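Local coordinates for protein ribonucleoside-diphosphate reductase subunit beta (Clostridium botulinum, PDB 6ZJK) that forms the di-iron small subunit of a ribonucleotide reductase and probably provides the radical with which the enzyme converts ribonucleoside diphosphates to their deoxy forms, at residues P115-Y120 / S128-Q133; N192-I197 / K250-E255. All coordinates share one frame; numbering follows the deposited sequence.

Overall arrangement
From the N terminus, helix 90-118 runs into the turn that leads to helix 124-151, and contact 1 (115-120 with 128-133) closes this short connection. Contact 2 (192-197 with 250-255) opens only later: it joins the start of helix 190-220 to the last turns of helix 225-255, across 52 residues that are nearly all helix. The two contacts follow in series, neither nested nor crossing. They nevertheless meet in space, with centres about 14 Å apart, where Ile-117 CG2 lies 4.1 Å from Ile-197 CD1. Together they tie the four helices that carry the iron ligands Asp-107, Glu-137, His-140, Glu-204, Glu-238 and His-241.

Contact 1 (P115-Y120 / S128-Q133)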
loop_
_atom_site.group_PDB
_atom_site.type_symbol
_atom_site.label_atom_id
_atom_site.label_comp_id
_atom_site.label_asym_id
_atom_site.label_seq_id
_atom_site.Cartn_x
_atom_site.Cartn_y
_atom_site.Cartn_z
ATOM N N PRO A 115 7.838 2.458 -0.292
ATOM C CA PRO A 115 8.096 1.125 -0.799
ATOM C C PRO A 115 9.538 0.852 -1.022
ATOM O O PRO A 115 9.914 -0.260 -1.203
ATOM C CB PRO A 115 7.393 1.113 -2.116
ATOM C CG PRO A 115 6.353 2.099 -2.000
ATOM C CD PRO A 115 6.767 3.119 -1.026
ATOM N N ASN A 116 10.348 1.880 -1.021
ATOM C CA ASN A 116 11.749 1.688 -1.231
ATOM C C ASN A 116 12.428 1.354 0.060
ATOM O O ASN A 116 13.464 0.746 0.090
ATOM C CB ASN A 116 12.339 2.949 -1.802
ATOM C CG ASN A 116 12.279 2.972 -3.282
ATOM O OD1 ASN A 116 11.259 2.693 -3.874
ATOM N ND2 ASN A 116 13.384 3.313 -3.891
ATOM N N ILE A 117 11.825 1.762 1.130
ATOM C CA ILE A 117 12.365 1.468 2.374
ATOM C C ILE A 117 11.908 0.078 2.673
ATOM O O ILE A 117 12.685 -0.751 3.009
ATOM C CB ILE A 117 11.854 2.451 3.385
ATOM C CG1 ILE A 117 12.727 3.674 3.341
ATOM C CG2 ILE A 117 11.864 1.860 4.759
ATOM C CD1 ILE A 117 12.185 4.805 4.130
ATOM N N SER A 118 10.624 -0.144 2.529
ATOM C CA SER A 118 10.024 -1.423 2.793
ATOM C C SER A 118 10.621 -2.631 2.131
ATOM O O SER A 118 10.635 -3.655 2.678
ATOM C CB SER A 118 8.579 -1.350 2.449
ATOM O OG SER A 118 7.932 -2.475 2.865
ATOM N N ARG A 119 11.233 -2.493 0.988
ATOM C CA ARG A 119 11.832 -3.575 0.316
ATOM C C ARG A 119 13.183 -4.046 0.823
ATOM O O ARG A 119 13.724 -4.966 0.312
ATOM C CB ARG A 119 11.798 -3.278 -1.178
ATOM C CG ARG A 119 13.008 -2.699 -1.845
ATOM C CD ARG A 119 12.784 -2.542 -3.358
ATOM N NE ARG A 119 13.519 -1.376 -3.844
ATOM C CZ ARG A 119 14.083 -1.230 -5.038
ATOM N NH1 ARG A 119 14.050 -2.172 -5.952
ATOM N NH2 ARG A 119 14.714 -0.112 -5.312
ATOM N N TYR A 120 13.662 -3.391 1.855
ATOM C CA TYR A 120 14.909 -3.759 2.481
ATOM C C TYR A 120 14.615 -4.282 3.866
ATOM O O TYR A 120 15.444 -4.777 4.496
ATOM C CB TYR A 120 15.870 -2.606 2.557
ATOM C CG TYR A 120 16.442 -2.247 1.242
ATOM C CD1 TYR A 120 15.861 -1.305 0.448
ATOM C CD2 TYR A 120 17.540 -2.852 0.781
ATOM C CE1 TYR A 120 16.378 -0.977 -0.761
ATOM C CE2 TYR A 120 18.047 -2.530 -0.431
ATOM C CZ TYR A 120 17.449 -1.586 -1.180
ATOM O OH TYR A 120 17.964 -1.269 -2.374
ATOM N N SER A 128 4.223 -5.312 6.325
ATOM C CA SER A 128 2.778 -5.133 6.273
ATOM C C SER A 128 2.380 -3.753 6.767
ATOM O O SER A 128 1.552 -3.078 6.152
ATOM C CB SER A 128 2.077 -6.201 7.090
ATOM O OG SER A 128 2.284 -7.458 6.488
ATOM N N LEU A 129 2.936 -3.298 7.864
ATOM C CA LEU A 129 2.550 -2.011 8.404
ATOM C C LEU A 129 2.965 -0.863 7.519
ATOM O O LEU A 129 2.278 0.059 7.388
ATOM C CB LEU A 129 3.020 -1.824 9.835
ATOM C CG LEU A 129 2.626 -2.771 10.963
ATOM C CD1 LEU A 129 3.449 -2.594 12.205
ATOM C CD2 LEU A 129 1.188 -2.773 11.308
ATOM N N LEU A 130 4.123 -0.944 6.927
ATOM C CA LEU A 130 4.533 0.128 6.024
ATOM C C LEU A 130 3.653 0.184 4.780
ATOM O O LEU A 130 3.428 1.278 4.235
ATOM C CB LEU A 130 6.004 -0.032 5.625
ATOM C CG LEU A 130 7.062 0.171 6.723
ATOM C CD1 LEU A 130 8.394 -0.363 6.242
ATOM C CD2 LEU A 130 7.203 1.642 7.083
ATOM N N ASN A 131 3.167 -0.971 4.305
ATOM C CA ASN A 131 2.238 -0.990 3.173
ATOM C C ASN A 131 0.905 -0.352 3.551
ATOM O O ASN A 131 0.293 0.349 2.741
ATOM C CB ASN A 131 1.983 -2.430 2.704
ATOM C CG ASN A 131 3.144 -3.029 1.943
ATOM O OD1 ASN A 131 3.984 -2.323 1.397
ATOM N ND2 ASN A 131 3.168 -4.356 1.864
ATOM N N ILE A 132 0.455 -0.550 4.762
ATOM C CA ILE A 132 -0.748 0.089 5.178
ATOM C C ILE A 132 -0.493 1.604 5.256
ATOM O O ILE A 132 -1.322 2.384 4.946
ATOM C CB ILE A 132 -1.199 -0.399 6.525
ATOM C CG1 ILE A 132 -1.474 -1.895 6.504
ATOM C CG2 ILE A 132 -2.434 0.298 6.969
ATOM C CD1 ILE A 132 -1.866 -2.475 7.836
ATOM N N GLN A 133 0.697 1.981 5.679
ATOM C CA GLN A 133 1.047 3.361 5.782
ATOM C C GLN A 133 0.984 3.964 4.409
ATOM O O GLN A 133 0.409 4.964 4.262
ATOM C CB GLN A 133 2.425 3.571 6.383
ATOM C CG GLN A 133 2.811 4.998 6.635
ATOM C CD GLN A 133 4.187 5.201 7.228
ATOM O OE1 GLN A 133 4.856 4.299 7.681
ATOM N NE2 GLN A 133 4.607 6.432 7.226
#
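Leu-130 presses one methyl group against Ser-118 where the end of helix 90-118 meets the early turns of helix 124-151, two neighbouring, oppositely running helices of the bundle that holds the di-iron site. This helical hairpin packs tightly at a single point. Leu-130 CD1 sits 3.9 Å from Ser-118 CB and 4.0 Å from Ser-118 CA, so the methyl lies against the base of the serine as well as its CB. Consistent with the small serine side chain, the CA atoms of Ser-118 and Leu-130 are 6.6 Å apart. Leu-130 CG stands beside its own backbone N (chi1 -68°), and the extended second torsion (166°) carries CD1 to Ser-118. Ile-117 borders the same patch more loosely, its CG2 4.4 Å from Leu-130 CD1, and its side chain also packs on Asn-200 of helix 190-220. The leucine side chain is about 10 Å from a bound iron(III) ion, which places this buried apolar patch near the metal site without making it a part of the coordination.

The Asn-131 flank is looser and polar. No hydrogen bond links the two segments here; instead the amide nitrogen ND2 of Asn-131 donates to Glu-138 OE2 of the second subunit. Glu-138 OE1 of that subunit also bonds Ser-128 OG, so one carboxylate takes up two polar groups of helix 124-151 at the dimer interface. Ser-118 O has a weak hydrogen bond with Ser-127 OG, just before segment 128-133. Ser-118 OG, turned anti to its backbone N (chi1 -171°), is hydrogen-bonded to a residue adjoining the segments; it also touches Leu-130 CD1 at 4.0 Å, while Asn-131 OD1, 4.2 Å from this OG, is too far for a bond.

Contact 2 (N192-I197 / K250-E255); sequences NFLRAI and KELKNE
Leu-252 and Leu-194 make the closest apolar contact between the segments, CD1 of Leu-252 lying 3.8 Å from CD2 of Leu-194. One branch end meets another, while the two leucine side chains run past each other in opposite directions. Each leucine has CG beside its own backbone N, and both side chains leave their helices toward the partner segment. The CA atoms of the pair remain 8.9 Å apart, so it is the side chains that bridge the distance.

An aromatic ring supplies the second apolar contact: Leu-252 CD1 approaches Phe-193 CE2 obliquely at 4.4 Å. With CG anti to the backbone N (chi1 177°), Phe-193 brings the far end of its ring nearer to Leu-252 than its base. Within the same helix, Ile-197 CG1 stands 4.3 Å above one face of the Phe-193 ring, offset toward its rim. The ring also meets that of Phe-184, with their planes at about 60°.

Helices 190-220 and 225-255 form an antiparallel hairpin of the ribonucleotide reductase small-subunit bundle, and this contact lies at its open end, away from the turn that connects them. Leu-264 and Phe-268 of helix 262-287 pack on Leu-194 as well.

Polar bonds lie around the apolar patch and run to other parts of the chain. Glu-251 OE2 accepts a hydrogen bond from Trp-58 NE1, Lys-253 NZ makes a salt bridge with Glu-265 OE2, and Glu-255 OE1 accepts a hydrogen bond from Met-40 N.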
loop_
_atom_site.group_PDB
_atom_site.type_symbol
_atom_site.label_atom_id
_atom_site.label_comp_id
_atom_site.label_asym_id
_atom_site.label_seq_id
_atom_site.Cartn_x
_atom_site.Cartn_y
_atom_site.Cartn_z
ATOM N N ASN A 192 23.078 5.702 4.372
ATOM C CA ASN A 192 22.014 6.381 3.644
ATOM C C ASN A 192 20.642 5.864 4.048
ATOM O O ASN A 192 19.664 6.624 4.056
ATOM C CB ASN A 192 22.217 6.224 2.139
ATOM C CG ASN A 192 23.461 6.937 1.644
ATOM O OD1 ASN A 192 23.951 7.865 2.284
ATOM N ND2 ASN A 192 23.955 6.530 0.481
ATOM N N PHE A 193 20.557 4.601 4.400
ATOM C CA PHE A 193 19.300 3.999 4.788
ATOM C C PHE A 193 18.817 4.553 6.109
ATOM O O PHE A 193 17.677 4.916 6.218
ATOM C CB PHE A 193 19.443 2.479 4.801
ATOM C CG PHE A 193 18.231 1.747 5.262
ATOM C CD1 PHE A 193 17.171 1.554 4.433
ATOM C CD2 PHE A 193 18.182 1.220 6.512
ATOM C CE1 PHE A 193 16.057 0.874 4.858
ATOM C CE2 PHE A 193 17.075 0.548 6.954
ATOM C CZ PHE A 193 16.012 0.367 6.121
ATOM N N LEU A 194 19.696 4.650 7.095
ATOM C CA LEU A 194 19.340 5.168 8.404
ATOM C C LEU A 194 19.042 6.659 8.406
ATOM O O LEU A 194 18.211 7.111 9.138
ATOM C CB LEU A 194 20.405 4.849 9.425
ATOM C CG LEU A 194 20.645 3.387 9.755
ATOM C CD1 LEU A 194 21.845 3.237 10.654
ATOM C CD2 LEU A 194 19.434 2.744 10.380
ATOM N N ARG A 195 19.730 7.415 7.568
ATOM C CA ARG A 195 19.471 8.838 7.458
ATOM C C ARG A 195 18.080 9.024 6.831
ATOM O O ARG A 195 17.334 9.864 7.232
ATOM C CB ARG A 195 20.564 9.546 6.674
ATOM C CG ARG A 195 21.901 9.619 7.373
ATOM C CD ARG A 195 22.851 10.605 6.721
ATOM N NE ARG A 195 23.779 9.946 5.818
ATOM C CZ ARG A 195 24.989 9.533 6.165
ATOM N NH1 ARG A 195 25.427 9.708 7.390
ATOM N NH2 ARG A 195 25.762 8.929 5.291
ATOM N N ALA A 196 17.699 8.148 5.936
ATOM C CA ALA A 196 16.389 8.242 5.358
ATOM C C ALA A 196 15.297 7.903 6.351
ATOM O O ALA A 196 14.228 8.415 6.270
ATOM C CB ALA A 196 16.275 7.375 4.164
ATOM N N ILE A 197 15.592 7.039 7.298
ATOM C CA ILE A 197 14.619 6.667 8.267
ATOM C C ILE A 197 14.381 7.828 9.178
ATOM O O ILE A 197 13.309 8.122 9.517
ATOM C CB ILE A 197 15.069 5.446 9.089
ATOM C CG1 ILE A 197 15.232 4.217 8.214
ATOM C CG2 ILE A 197 14.118 5.184 10.216
ATOM C CD1 ILE A 197 13.984 3.590 7.748
ATOM N N LYS A 250 14.082 2.067 17.192
ATOM C CA LYS A 250 14.498 1.438 18.440
ATOM C C LYS A 250 15.043 0.027 18.194
ATOM O O LYS A 250 16.031 -0.384 18.819
ATOM C CB LYS A 250 13.303 1.387 19.403
ATOM C CG LYS A 250 13.554 0.627 20.712
ATOM C CD LYS A 250 12.380 0.780 21.696
ATOM C CE LYS A 250 12.530 -0.165 22.928
ATOM N NZ LYS A 250 11.274 -0.919 23.422
ATOM N N GLU A 251 14.375 -0.735 17.323
ATOM C CA GLU A 251 14.843 -2.089 17.037
ATOM C C GLU A 251 16.115 -2.069 16.196
ATOM O O GLU A 251 17.030 -2.865 16.432
ATOM C CB GLU A 251 13.755 -2.911 16.340
ATOM C CG GLU A 251 12.395 -3.020 17.054
ATOM C CD GLU A 251 12.445 -3.715 18.418
ATOM O OE1 GLU A 251 13.521 -4.212 18.821
ATOM O OE2 GLU A 251 11.391 -3.761 19.094
ATOM N N LEU A 252 16.220 -1.137 15.242
ATOM C CA LEU A 252 17.435 -1.046 14.434
ATOM C C LEU A 252 18.656 -0.740 15.289
ATOM O O LEU A 252 19.751 -1.244 15.011
ATOM C CB LEU A 252 17.288 0.021 13.352
ATOM C CG LEU A 252 16.419 -0.340 12.140
ATOM C CD1 LEU A 252 16.189 0.892 11.256
ATOM C CD2 LEU A 252 17.050 -1.472 11.340
ATOM N N LYS A 253 18.502 0.132 16.296
ATOM C CA LYS A 253 19.555 0.466 17.249
ATOM C C LYS A 253 20.010 -0.769 18.020
ATOM O O LYS A 253 21.209 -0.947 18.259
ATOM C CB LYS A 253 19.091 1.538 18.233
ATOM C CG LYS A 253 20.222 1.967 19.162
ATOM C CD LYS A 253 19.976 3.295 19.869
ATOM C CE LYS A 253 20.702 3.315 21.224
ATOM N NZ LYS A 253 22.137 3.687 21.104
ATOM N N ASN A 254 19.024 -1.520 18.507
ATOM C CA ASN A 254 19.338 -2.678 19.341
ATOM C C ASN A 254 20.077 -3.764 18.559
ATOM O O ASN A 254 21.008 -4.386 19.089
ATOM C CB ASN A 254 18.060 -3.250 19.955
ATOM C CG ASN A 254 18.332 -4.476 20.815
ATOM O OD1 ASN A 254 17.703 -5.526 20.658
ATOM N ND2 ASN A 254 19.281 -4.347 21.722
ATOM N N GLU A 255 19.715 -3.973 17.284
ATOM C CA GLU A 255 20.250 -5.066 16.476
ATOM C C GLU A 255 21.465 -4.670 15.629
ATOM O O GLU A 255 22.037 -5.537 14.953
ATOM C CB GLU A 255 19.155 -5.628 15.556
ATOM C CG GLU A 255 17.907 -6.201 16.270
ATOM C CD GLU A 255 16.740 -6.476 15.295
ATOM O OE1 GLU A 255 16.900 -6.237 14.078
ATOM O OE2 GLU A 255 15.653 -6.927 15.737
#